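Catabolite control protein A (Lactococcus lactis, PDB 2O20) probably acts as a global regulator of carbon catabolite repression and activation, binding DNA as a LacI-family transcription factor. Local coordinates at residues V66-P71 with M96-S101; T74-A79 with A275-T280; G122-G127 with V146-I151; V160-H165 with T288-P293; Y295-V300 with L319-E324. The protein carries 1 engineered substitution. All blocks are in the same frame, centred on the assembly; numbering follows the deposited sequence. Where two conformers were deposited one is given.

Interaction 1. Residues V66-P71 with M96-S101; sequences VGVILP and MILANS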
# COMPACT_ATOMS: atom_id res chain seq x y z
N VAL D 66 11.47 -12.47 15.94
CA VAL D 66 10.15 -11.91 16.09
C VAL D 66 9.20 -12.32 14.94
O VAL D 66 9.52 -12.12 13.75
CB VAL D 66 10.19 -10.38 16.28
CG1 VAL D 66 10.74 -10.06 17.67
CG2 VAL D 66 11.06 -9.71 15.25
N GLY D 67 8.09 -12.93 15.34
CA GLY D 67 6.97 -13.26 14.44
C GLY D 67 5.97 -12.11 14.36
O GLY D 67 5.49 -11.63 15.38
N VAL D 68 5.63 -11.69 13.14
CA VAL D 68 4.65 -10.61 12.93
C VAL D 68 3.53 -11.10 12.02
O VAL D 68 3.76 -11.48 10.88
CB VAL D 68 5.30 -9.34 12.28
CG1 VAL D 68 4.31 -8.19 12.20
CG2 VAL D 68 6.57 -8.92 13.05
N ILE D 69 2.31 -11.04 12.54
CA ILE D 69 1.12 -11.48 11.84
C ILE D 69 0.31 -10.25 11.51
O ILE D 69 0.05 -9.43 12.39
CB ILE D 69 0.24 -12.39 12.70
CG1 ILE D 69 1.09 -13.52 13.25
CG2 ILE D 69 -0.96 -12.92 11.85
CD1 ILE D 69 0.42 -14.43 14.20
N LEU D 70 -0.06 -10.12 10.24
CA LEU D 70 -0.92 -9.01 9.78
C LEU D 70 -1.85 -9.55 8.71
O LEU D 70 -1.53 -10.56 8.09
CB LEU D 70 -0.08 -7.84 9.21
CG LEU D 70 0.81 -8.09 7.98
CD1 LEU D 70 1.21 -6.73 7.30
CD2 LEU D 70 2.09 -8.86 8.30
N PRO D 71 -3.04 -8.94 8.55
CA PRO D 71 -3.97 -9.44 7.52
C PRO D 71 -3.33 -9.50 6.13
O PRO D 71 -3.34 -10.54 5.47
CB PRO D 71 -5.09 -8.41 7.58
CG PRO D 71 -5.11 -8.03 8.99
CD PRO D 71 -3.69 -7.90 9.36
N MET D 96 13.24 -11.06 11.62
CA MET D 96 11.82 -10.71 11.48
C MET D 96 11.16 -11.71 10.52
O MET D 96 11.70 -11.95 9.44
CB MET D 96 11.68 -9.33 10.83
CG MET D 96 12.05 -8.14 11.69
SD MET D 96 10.66 -7.60 12.67
CE MET D 96 9.52 -7.14 11.36
N ILE D 97 10.02 -12.29 10.90
CA ILE D 97 9.25 -13.15 10.01
C ILE D 97 7.88 -12.51 9.85
O ILE D 97 7.20 -12.24 10.84
CB ILE D 97 9.07 -14.60 10.57
CG1 ILE D 97 10.42 -15.28 10.82
CG2 ILE D 97 8.20 -15.45 9.61
CD1 ILE D 97 10.32 -16.60 11.61
N LEU D 98 7.46 -12.26 8.61
CA LEU D 98 6.15 -11.67 8.40
C LEU D 98 5.19 -12.72 7.82
O LEU D 98 5.55 -13.45 6.91
CB LEU D 98 6.23 -10.48 7.44
CG LEU D 98 7.23 -9.34 7.70
CD1 LEU D 98 7.09 -8.30 6.60
CD2 LEU D 98 7.04 -8.69 9.05
N ALA D 99 3.97 -12.75 8.32
CA ALA D 99 2.98 -13.70 7.83
C ALA D 99 1.67 -12.99 7.55
O ALA D 99 1.21 -12.19 8.36
CB ALA D 99 2.79 -14.78 8.83
N ASN D 100 1.05 -13.30 6.41
CA ASN D 100 -0.25 -12.74 6.04
C ASN D 100 -1.35 -13.69 6.47
O ASN D 100 -1.33 -14.88 6.12
CB ASN D 100 -0.35 -12.58 4.52
CG ASN D 100 0.66 -11.58 3.96
OD1 ASN D 100 0.64 -10.37 4.29
ND2 ASN D 100 1.57 -12.07 3.12
N SER D 101 -2.33 -13.17 7.21
CA SER D 101 -3.45 -13.95 7.72
C SER D 101 -4.76 -13.77 6.95
O SER D 101 -5.67 -14.57 7.14
CB SER D 101 -3.74 -13.55 9.16
OG SER D 101 -4.40 -12.29 9.20
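The carboxamide of Asn-100, the flat side-chain group of this contact, meets Leu-70 at its oxygen end: Leu-70 CG comes obliquely to 4.3 Å from Asn-100 OD1, off the plane of the amide. From Pro-71 the carbonyl oxygen approaches the root of the same side chain, Pro-71 O lying 3.7 Å from Asn-100 CB. Both ends of the amide have further partners, OD1 accepting from Ile-73 N and ND2 giving a weak hydrogen bond to Asp-86 of the second subunit. Away from Asn-100, the face carrying Val-66, Val-68, Met-96 and Leu-98 is apolar. Met-96 is bent at both chi2 (-87°) and chi3 (-62°), which folds its thioether back across the neighbouring strand; Met-96 SD lies 3.4 Å from Val-66 CG2, and the methyl CE reaches 3.8 Å from Val-68 CG2. Leu-98 runs side by side with Val-68, its CD2 3.7 Å from Val-68 CB, and also packs on Leu-98 of the second subunit. Beneath these groups five backbone hydrogen bonds zip the strands, from Ile-97 N to Val-66 O (2.9 Å) through to Ser-101 N to Leu-70 O (2.9 Å). On the other face Ile-69 and Ala-99 meet helix 105-118. Strands 65-70 and 95-100, joined through helix 76-91, form a classical beta-alpha-beta unit at the edge of the parallel sheet of a Rossmann-like, periplasmic-binding-protein subdomain.

Interaction 2. Residues T74-A79 with A275-T280; sequences TSTYFA and ANSPIT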
# COMPACT_ATOMS: atom_id res chain seq x y z
N THR D 74 -0.52 -5.72 1.52
CA THR D 74 -1.14 -4.71 0.65
C THR D 74 -2.08 -3.71 1.35
O THR D 74 -2.62 -2.82 0.70
CB THR D 74 -1.94 -5.38 -0.50
OG1 THR D 74 -3.00 -6.14 0.08
CG2 THR D 74 -1.05 -6.26 -1.34
N SER D 75 -2.27 -3.82 2.65
CA SER D 75 -2.84 -2.69 3.44
C SER D 75 -1.73 -1.73 3.82
O SER D 75 -0.83 -2.11 4.59
CB SER D 75 -3.49 -3.16 4.75
OG SER D 75 -3.74 -2.04 5.64
N THR D 76 -1.79 -0.47 3.34
CA THR D 76 -0.74 0.47 3.69
C THR D 76 -0.79 0.84 5.17
O THR D 76 0.21 1.28 5.70
CB THR D 76 -0.73 1.76 2.84
OG1 THR D 76 -1.96 2.47 2.98
CG2 THR D 76 -0.47 1.46 1.40
N TYR D 77 -1.97 0.72 5.79
CA TYR D 77 -2.16 0.87 7.24
C TYR D 77 -1.27 -0.12 8.02
O TYR D 77 -0.45 0.30 8.86
CB TYR D 77 -3.65 0.67 7.60
CG TYR D 77 -3.96 0.66 9.07
CD1 TYR D 77 -4.20 1.82 9.74
CD2 TYR D 77 -3.96 -0.53 9.79
CE1 TYR D 77 -4.47 1.84 11.12
CE2 TYR D 77 -4.23 -0.54 11.18
CZ TYR D 77 -4.47 0.65 11.82
OH TYR D 77 -4.72 0.67 13.17
N PHE D 78 -1.41 -1.42 7.73
CA PHE D 78 -0.59 -2.43 8.40
C PHE D 78 0.88 -2.38 7.97
O PHE D 78 1.78 -2.53 8.81
CB PHE D 78 -1.17 -3.84 8.19
CG PHE D 78 -2.51 -4.03 8.83
CD1 PHE D 78 -2.64 -3.94 10.20
CD2 PHE D 78 -3.62 -4.32 8.06
CE1 PHE D 78 -3.87 -4.13 10.81
CE2 PHE D 78 -4.87 -4.50 8.65
CZ PHE D 78 -4.98 -4.38 10.04
N ALA D 79 1.14 -2.10 6.70
CA ALA D 79 2.53 -1.94 6.22
C ALA D 79 3.29 -0.79 6.93
O ALA D 79 4.48 -0.91 7.24
CB ALA D 79 2.57 -1.77 4.71
N ALA D 275 -7.62 6.77 9.91
CA ALA D 275 -6.17 6.68 10.25
C ALA D 275 -5.14 7.52 9.47
O ALA D 275 -3.99 7.71 9.95
CB ALA D 275 -5.72 5.19 10.25
N ASN D 276 -5.51 8.02 8.30
CA ASN D 276 -4.59 8.74 7.43
C ASN D 276 -3.38 7.90 7.01
O ASN D 276 -2.24 8.38 7.02
CB ASN D 276 -4.09 10.01 8.12
CG ASN D 276 -3.57 11.02 7.16
OD1 ASN D 276 -4.12 11.18 6.07
ND2 ASN D 276 -2.49 11.70 7.53
N SER D 277 -3.61 6.62 6.73
CA SER D 277 -2.60 5.74 6.17
C SER D 277 -2.08 6.27 4.82
O SER D 277 -2.71 7.17 4.22
CB SER D 277 -3.16 4.31 6.02
OG SER D 277 -4.20 4.23 5.06
N PRO D 278 -0.94 5.74 4.34
CA PRO D 278 -0.36 6.25 3.10
C PRO D 278 -1.26 6.40 1.87
O PRO D 278 -1.11 7.39 1.16
CB PRO D 278 0.85 5.34 2.86
CG PRO D 278 1.23 4.87 4.24
CD PRO D 278 -0.05 4.75 4.99
N ILE D 279 -2.24 5.51 1.66
CA ILE D 279 -3.13 5.68 0.50
C ILE D 279 -3.96 6.97 0.47
O ILE D 279 -4.36 7.41 -0.61
CB ILE D 279 -4.12 4.49 0.30
CG1 ILE D 279 -4.98 4.20 1.55
CG2 ILE D 279 -3.38 3.31 -0.23
CD1 ILE D 279 -6.30 3.45 1.24
N THR D 280 -4.25 7.52 1.66
CA THR D 280 -5.10 8.73 1.77
C THR D 280 -4.46 9.95 1.07
O THR D 280 -5.18 10.86 0.65
CB THR D 280 -5.42 9.07 3.25
OG1 THR D 280 -4.24 9.57 3.88
CG2 THR D 280 -5.90 7.83 4.00
O HOH W 1 -4.74 1.53 4.42
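Thr-76 lies against Pro-278 and Ile-279, its CB 3.7 Å from Pro-278 CD and its methyl CG2 3.8 Å from Ile-279 CG2. The hydroxyl sits between backbone N and carbonyl carbon (chi1 60°), a torsion that turns Thr-76 OG1 to the second segment, where it accepts a weak hydrogen bond from Ile-279 N at 3.3 Å. Close to this bond a bridging water accepts a hydrogen bond from Tyr-77 N at 3.2 Å and donates to Ser-277 OG at 2.8 Å. Ser-277 OG is held by Asp-248 as well, so the serine links the water to a carboxylate behind it. With CG anti to the backbone N (chi1 174°), Tyr-77 offers a ring edge to Ala-275: the methyl Ala-275 CB lies near the ring plane, 3.7 Å from Tyr-77 CE1. The other edge of the tyrosine meets its neighbour in the helix, Tyr-77 CD2 standing 3.6 Å above the Phe-78 ring plane, over its centre. Phe-78 N in turn donates to Ser-75 OG at 3.2 Å, the N-cap bond that starts helix 76-91. Thr-74 of the second subunit packs on Thr-76, and Thr-76 of that subunit on Ile-279, which places the contact at the dimer interface. A helix N terminus from one subdomain meeting a loop after a strand of the other is an interdomain contact across the cleft of the LacI-type core.

Interaction 3. Residues G122-G127 with V146-I151; sequences GIVYMG and VLVGTI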
# COMPACT_ATOMS: atom_id res chain seq x y z
N GLY D 122 9.14 -13.87 20.31
CA GLY D 122 8.10 -12.90 20.56
C GLY D 122 7.24 -12.68 19.32
O GLY D 122 7.69 -12.92 18.20
N ILE D 123 6.00 -12.26 19.53
CA ILE D 123 4.99 -12.08 18.47
C ILE D 123 4.37 -10.67 18.54
O ILE D 123 3.97 -10.21 19.59
CB ILE D 123 3.85 -13.19 18.58
CG1 ILE D 123 4.44 -14.56 18.26
CG2 ILE D 123 2.71 -12.93 17.62
CD1 ILE D 123 3.60 -15.73 18.72
N VAL D 124 4.29 -10.01 17.39
CA VAL D 124 3.45 -8.83 17.22
C VAL D 124 2.23 -9.23 16.39
O VAL D 124 2.38 -9.78 15.30
CB VAL D 124 4.19 -7.71 16.47
CG1 VAL D 124 3.28 -6.48 16.28
CG2 VAL D 124 5.51 -7.33 17.17
N TYR D 125 1.04 -8.98 16.95
CA TYR D 125 -0.22 -9.30 16.27
C TYR D 125 -0.96 -8.06 15.83
O TYR D 125 -1.18 -7.14 16.61
CB TYR D 125 -1.13 -10.08 17.21
CG TYR D 125 -2.49 -10.38 16.61
CD1 TYR D 125 -2.70 -11.53 15.87
CD2 TYR D 125 -3.55 -9.48 16.76
CE1 TYR D 125 -3.94 -11.79 15.30
CE2 TYR D 125 -4.81 -9.74 16.18
CZ TYR D 125 -4.99 -10.88 15.46
OH TYR D 125 -6.25 -11.13 14.90
N MET D 126 -1.42 -8.10 14.58
CA MET D 126 -2.26 -7.08 13.98
C MET D 126 -3.41 -7.83 13.30
O MET D 126 -3.21 -8.91 12.78
CB MET D 126 -1.48 -6.29 12.93
CG MET D 126 -0.55 -5.20 13.43
SD MET D 126 0.52 -4.63 12.07
CE MET D 126 1.88 -5.73 12.27
N GLY D 127 -4.60 -7.26 13.34
CA GLY D 127 -5.79 -7.89 12.75
C GLY D 127 -7.03 -7.38 13.45
O GLY D 127 -6.93 -6.63 14.42
N VAL D 146 2.54 -8.76 21.82
CA VAL D 146 1.97 -7.41 21.91
C VAL D 146 0.97 -7.24 20.74
O VAL D 146 1.28 -7.61 19.61
CB VAL D 146 3.05 -6.33 21.82
CG1 VAL D 146 2.42 -4.92 22.02
CG2 VAL D 146 4.15 -6.60 22.85
N LEU D 147 -0.21 -6.70 21.03
CA LEU D 147 -1.23 -6.37 20.02
C LEU D 147 -1.07 -4.92 19.58
O LEU D 147 -0.78 -4.05 20.41
CB LEU D 147 -2.63 -6.60 20.61
CG LEU D 147 -2.90 -7.87 21.43
CD1 LEU D 147 -4.29 -7.83 22.02
CD2 LEU D 147 -2.70 -9.18 20.64
N VAL D 148 -1.26 -4.65 18.28
CA VAL D 148 -1.25 -3.29 17.74
C VAL D 148 -2.52 -3.04 16.91
O VAL D 148 -2.83 -3.83 15.99
CB VAL D 148 0.00 -3.01 16.85
CG1 VAL D 148 0.11 -1.50 16.55
CG2 VAL D 148 1.30 -3.54 17.52
N GLY D 149 -3.27 -1.99 17.25
CA GLY D 149 -4.49 -1.65 16.54
C GLY D 149 -5.70 -2.44 17.00
O GLY D 149 -6.80 -2.30 16.43
N THR D 150 -5.52 -3.28 18.02
CA THR D 150 -6.64 -3.97 18.65
C THR D 150 -6.42 -4.09 20.15
O THR D 150 -5.29 -3.92 20.64
CB THR D 150 -6.94 -5.34 17.97
OG1 THR D 150 -8.22 -5.85 18.41
CG2 THR D 150 -5.82 -6.36 18.23
N ILE D 151 -7.52 -4.32 20.86
CA ILE D 151 -7.54 -4.33 22.32
C ILE D 151 -8.14 -5.64 22.81
O ILE D 151 -9.21 -6.06 22.35
CB ILE D 151 -8.38 -3.16 22.87
CG1 ILE D 151 -7.89 -1.81 22.33
CG2 ILE D 151 -8.36 -3.17 24.40
CD1 ILE D 151 -8.87 -0.68 22.52
O HOH W 2 -4.69 -4.55 14.30
O HOH W 3 -8.47 -3.86 14.79
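With CG anti to the backbone N (chi1 177°), Tyr-125 carries its ring along the sheet towards the end of the neighbouring strand, while Leu-147, with chi1 -44°, leans CD2 back to within 3.9 Å of Tyr-125 CB. Further along the ring, Thr-150 CG2 lies at the edge, near the ring plane, 4.1 Å from Tyr-125 CE2. Three backbone hydrogen bonds pair the parallel strands: Val-146 N to Ile-123 O, Tyr-125 N to Val-146 O and Val-148 N to Tyr-125 O, each 3.0 Å. Strands 122-125 and 145-148 are neighbours in the central sheet of the N-terminal subdomain, joined through helix 132-141 as a beta-alpha-beta unit. On the face away from Tyr-125, Val-124 CG1 touches Val-148 CG2 at 3.8 Å, and helix 294-309 covers both valines. Met-126 runs alongside Val-148, pointing the same way. Beyond the last strand bond water takes over: one molecule accepts from Gly-127 N at 2.9 Å and donates to Val-148 O at 2.6 Å. At the backbone angles of Gly-127 (phi 155°) a side chain would press on the preceding carbonyl oxygen. Tyr-125 OH is bonded to Glu-108, and Thr-150 OG1 to Glu-194, near a sulfate, probably from the crystallisation liquor, about 5 Å from the threonine side chain.

Interaction 4. Residues V160-H165 with T288-P293; sequences VNIDYH and TSVNQP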
# COMPACT_ATOMS: atom_id res chain seq x y z
N VAL D 160 -0.90 -1.64 22.00
CA VAL D 160 -0.62 -0.25 21.64
C VAL D 160 -1.69 0.23 20.63
O VAL D 160 -1.87 -0.38 19.57
CB VAL D 160 0.78 -0.08 21.05
CG1 VAL D 160 1.12 1.44 20.88
CG2 VAL D 160 1.79 -0.76 21.94
N ASN D 161 -2.35 1.34 20.97
CA ASN D 161 -3.50 1.84 20.23
C ASN D 161 -3.57 3.36 20.38
O ASN D 161 -2.87 3.93 21.22
CB ASN D 161 -4.81 1.22 20.77
CG ASN D 161 -4.95 -0.25 20.48
OD1 ASN D 161 -5.41 -0.67 19.40
ND2 ASN D 161 -4.58 -1.07 21.45
N ILE D 162 -4.42 4.01 19.58
CA ILE D 162 -4.96 5.35 19.90
C ILE D 162 -6.19 5.20 20.80
O ILE D 162 -6.61 4.08 21.09
CB ILE D 162 -5.25 6.26 18.63
CG1 ILE D 162 -6.42 5.76 17.78
CG2 ILE D 162 -3.98 6.46 17.80
CD1 ILE D 162 -7.17 6.87 17.07
N ASP D 163 -6.71 6.34 21.28
CA ASP D 163 -7.96 6.43 22.04
C ASP D 163 -9.11 6.50 21.00
O ASP D 163 -9.44 7.56 20.49
CB ASP D 163 -7.92 7.65 22.99
CG ASP D 163 -9.16 7.78 23.85
OD1 ASP D 163 -10.16 7.10 23.57
OD2 ASP D 163 -9.15 8.56 24.83
N TYR D 164 -9.68 5.35 20.67
CA TYR D 164 -10.74 5.29 19.63
C TYR D 164 -12.04 6.02 20.01
O TYR D 164 -12.76 6.58 19.15
CB TYR D 164 -11.06 3.84 19.28
CG TYR D 164 -9.86 3.04 18.80
CD1 TYR D 164 -9.29 3.28 17.55
CD2 TYR D 164 -9.31 2.05 19.58
CE1 TYR D 164 -8.21 2.57 17.11
CE2 TYR D 164 -8.20 1.31 19.13
CZ TYR D 164 -7.67 1.58 17.89
OH TYR D 164 -6.57 0.86 17.43
N HIS D 165 -12.35 6.01 21.30
CA HIS D 165 -13.51 6.72 21.84
C HIS D 165 -13.39 8.23 21.55
O HIS D 165 -14.26 8.84 20.93
CB HIS D 165 -13.59 6.46 23.34
CG HIS D 165 -14.64 7.26 24.04
ND1 HIS D 165 -14.45 8.57 24.43
CD2 HIS D 165 -15.89 6.93 24.44
CE1 HIS D 165 -15.53 9.02 25.03
NE2 HIS D 165 -16.42 8.04 25.06
N THR D 288 -10.41 14.20 4.47
CA THR D 288 -10.30 14.50 5.90
C THR D 288 -10.18 13.21 6.73
O THR D 288 -10.89 12.23 6.49
CB THR D 288 -11.52 15.35 6.38
OG1 THR D 288 -11.50 16.61 5.73
CG2 THR D 288 -11.49 15.60 7.89
N SER D 289 -9.29 13.19 7.71
CA SER D 289 -9.04 11.95 8.47
C SER D 289 -8.50 12.21 9.88
O SER D 289 -7.73 13.14 10.09
CB SER D 289 -8.02 11.06 7.70
OG SER D 289 -8.03 9.73 8.15
N VAL D 290 -8.89 11.36 10.82
CA VAL D 290 -8.08 11.13 12.02
C VAL D 290 -6.69 10.65 11.56
O VAL D 290 -6.57 9.72 10.73
CB VAL D 290 -8.74 10.05 12.94
CG1 VAL D 290 -7.80 9.58 14.06
CG2 VAL D 290 -10.07 10.56 13.49
N ASN D 291 -5.64 11.31 12.06
CA ASN D 291 -4.26 10.87 11.86
C ASN D 291 -3.79 10.00 13.04
O ASN D 291 -3.65 10.50 14.17
CB ASN D 291 -3.33 12.08 11.69
CG ASN D 291 -1.90 11.68 11.28
OD1 ASN D 291 -1.67 11.14 10.21
ND2 ASN D 291 -0.94 11.96 12.15
N GLN D 292 -3.58 8.71 12.78
CA GLN D 292 -2.95 7.82 13.76
C GLN D 292 -1.46 7.79 13.48
O GLN D 292 -1.04 7.82 12.30
CB GLN D 292 -3.52 6.41 13.67
CG GLN D 292 -5.03 6.31 13.96
CD GLN D 292 -5.49 4.85 14.03
OE1 GLN D 292 -4.74 3.99 14.44
NE2 GLN D 292 -6.71 4.58 13.60
N PRO D 293 -0.64 7.74 14.54
CA PRO D 293 0.82 7.71 14.40
C PRO D 293 1.30 6.29 14.11
O PRO D 293 1.86 5.61 14.98
CB PRO D 293 1.29 8.27 15.75
CG PRO D 293 0.27 7.67 16.70
CD PRO D 293 -1.05 7.72 15.96
O HOH W 4 -4.62 2.52 17.01
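The chain leaves strand 159-161 and enters the helix beginning at Tyr-164, while the other segment passes from strand 289-291 through Gln-292 and turns at Pro-293 into helix 294-309; the two segments come nearest at Ile-162 and Gln-292, whose CA atoms are 6.9 Å apart. Asp-163 is the N-cap of the first helix, its OD1 accepting from Leu-166 N. Ile-162 lays its side chain across that of Gln-292 at about a right angle, CD1 coming to 3.8 Å from Gln-292 CG. Ile-162 CG2 touches Pro-293 CD at 3.7 Å, and Ile-162 CD1 also reaches Val-290 CG1 at 4.1 Å. Both segments are crossovers between the two subdomains, part of the hinge of the periplasmic-binding-protein fold: one leads from the N-terminal sheet out to helix 164-177, the other comes back to helix 294-309. The polar groups meet through one bridging water, which accepts from Ile-162 N at 3.0 Å and donates both to Gln-292 OE1 (3.0 Å) and to Tyr-164 OH (2.6 Å). Tyr-164 OH itself donates to Asn-161 OD1 at 2.8 Å, in the carbonyl plane and on a lone pair. This fixes the ring beside the glutamine amide, whose NE2 lies near the ring plane at the tyrosine edge and donates to Gly-274 O. Ile-162 O stands over one face of the ring, offset toward its rim.

Interaction 5. Residues Y295-V300 with L319-E324; sequences YDLGAV and LVLDHE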
# COMPACT_ATOMS: atom_id res chain seq x y z
N TYR D 295 3.67 4.57 12.23
CA TYR D 295 5.05 4.16 12.49
C TYR D 295 5.33 4.02 13.99
O TYR D 295 5.92 3.05 14.43
CB TYR D 295 6.02 5.17 11.87
CG TYR D 295 7.48 4.81 12.08
CD1 TYR D 295 8.15 4.03 11.15
CD2 TYR D 295 8.19 5.26 13.18
CE1 TYR D 295 9.49 3.71 11.31
CE2 TYR D 295 9.53 4.94 13.36
CZ TYR D 295 10.17 4.15 12.42
OH TYR D 295 11.51 3.83 12.57
N ASP D 296 4.87 4.98 14.77
CA ASP D 296 5.08 4.98 16.23
C ASP D 296 4.34 3.86 16.95
O ASP D 296 4.80 3.34 17.95
CB ASP D 296 4.66 6.33 16.80
CG ASP D 296 5.60 7.46 16.41
OD1 ASP D 296 6.79 7.17 16.11
OD2 ASP D 296 5.17 8.63 16.47
N LEU D 297 3.16 3.49 16.45
CA LEU D 297 2.44 2.37 17.01
C LEU D 297 3.27 1.09 16.96
O LEU D 297 3.33 0.36 17.94
CB LEU D 297 1.09 2.16 16.27
CG LEU D 297 -0.05 3.15 16.47
CD1 LEU D 297 -1.15 2.89 15.48
CD2 LEU D 297 -0.62 3.07 17.90
N GLY D 298 3.88 0.83 15.79
CA GLY D 298 4.82 -0.29 15.58
C GLY D 298 6.12 -0.19 16.41
O GLY D 298 6.54 -1.16 17.05
N ALA D 299 6.76 0.98 16.38
CA ALA D 299 8.01 1.20 17.13
C ALA D 299 7.77 1.03 18.63
O ALA D 299 8.54 0.34 19.33
CB ALA D 299 8.59 2.56 16.82
N VAL D 300 6.70 1.64 19.14
CA VAL D 300 6.38 1.58 20.57
C VAL D 300 6.08 0.14 20.97
O VAL D 300 6.53 -0.32 22.02
CB VAL D 300 5.21 2.57 20.95
CG1 VAL D 300 4.68 2.29 22.33
CG2 VAL D 300 5.71 4.00 20.86
N LEU D 319 -0.86 0.67 26.23
CA LEU D 319 -0.32 1.96 25.83
C LEU D 319 -1.20 2.67 24.82
O LEU D 319 -1.71 2.04 23.92
CB LEU D 319 1.07 1.77 25.25
CG LEU D 319 2.11 1.11 26.18
CD1 LEU D 319 3.44 1.05 25.48
CD2 LEU D 319 2.22 1.83 27.51
N VAL D 320 -1.38 3.98 24.99
CA VAL D 320 -2.29 4.77 24.15
C VAL D 320 -1.53 5.99 23.63
O VAL D 320 -0.98 6.76 24.41
CB VAL D 320 -3.53 5.21 24.95
CG1 VAL D 320 -4.48 6.06 24.11
CG2 VAL D 320 -4.22 4.00 25.53
N LEU D 321 -1.45 6.11 22.30
CA LEU D 321 -0.70 7.20 21.68
C LEU D 321 -1.65 8.30 21.22
O LEU D 321 -2.79 8.02 20.87
CB LEU D 321 0.14 6.68 20.50
CG LEU D 321 1.14 5.53 20.75
CD1 LEU D 321 2.00 5.31 19.51
CD2 LEU D 321 2.00 5.76 22.00
N ASP D 322 -1.19 9.55 21.21
CA ASP D 322 -2.05 10.65 20.77
C ASP D 322 -2.39 10.59 19.27
O ASP D 322 -1.66 9.99 18.49
CB ASP D 322 -1.39 11.99 21.03
CG ASP D 322 -1.12 12.24 22.49
OD1 ASP D 322 -1.92 11.80 23.36
OD2 ASP D 322 -0.09 12.88 22.74
N HIS D 323 -3.48 11.24 18.88
CA HIS D 323 -3.87 11.38 17.46
C HIS D 323 -4.27 12.85 17.21
O HIS D 323 -4.40 13.62 18.15
CB HIS D 323 -5.08 10.49 17.15
CG HIS D 323 -6.33 10.92 17.85
ND1 HIS D 323 -6.61 10.56 19.15
CD2 HIS D 323 -7.36 11.71 17.45
CE1 HIS D 323 -7.77 11.08 19.51
NE2 HIS D 323 -8.23 11.80 18.50
N GLU D 324 -4.48 13.21 15.95
CA GLU D 324 -4.98 14.53 15.54
C GLU D 324 -6.04 14.30 14.47
O GLU D 324 -6.21 13.18 14.01
CB GLU D 324 -3.85 15.36 14.91
CG GLU D 324 -2.61 15.52 15.74
CD GLU D 324 -1.37 15.27 14.91
OE1 GLU D 324 -1.08 14.07 14.63
OE2 GLU D 324 -0.68 16.26 14.52
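Leu-321 gives up most surface here, pushing its methyl CD1 into the flank of helix 294-309. Leu-321 CD1 touches a whole patch of helix: Leu-297 N at 3.7 Å, Asp-296 C at 3.8 Å, Asp-296 CB at 3.9 Å, and Leu-297 CD2 at 3.8 Å. The two leucine side chains run antiparallel alongside one another, Leu-297 reaching Leu-321 with the end of its side chain. Val-300, one turn further on, has CG1 anti to the backbone N (chi1 168°), and this branch faces Leu-319 CD1 at 3.6 Å. Val-300 CG2 meets Leu-321 CD1 at 4.2 Å, so the two methyls of the valine serve one leucine each. Because Leu-319 and Leu-321 are two apart on an extended chain, both project towards the helix, whereas Val-320 between them points away. Val-160 of the adjoining strand packs on Leu-297, Val-300 and Leu-321, extending the patch inward, and Asn-161 holds the backbone of both Leu-319 and Leu-321. Strand 318-320 is an edge strand of its sheet within the chain, and the helix covers this end of the sheet's face. The contact is wholly apolar from side chain to side chain, so it rests on shape and burial of methyl groups, with its position set by the backbone pairing of the strand.

How the interactions relate
Interaction 1 closes the first loop, strand 65-70 through helix 76-91 to strand 95-100. Interaction 2 opens inside that loop, at the start of the helix, and crosses it, closing only at 275-280 in the other subdomain. Interaction 3 lies wholly within the span of interaction 2 and ties the next pair of strands, continuing the sheet of interaction 1 through the backbone of Gly-67 and Val-124. Interaction 4 opens at 160-165, on the strand beside 145-148, and crosses interaction 2 by closing at 288-293. Interaction 5 follows in series, packing helix 294-309 on 319-324; Asn-161 with Leu-321 and Asn-291 with Glu-324 tie it to interaction 4. Interactions 2 and 4 join the subdomains; 1, 3 and 5 build the N-terminal one.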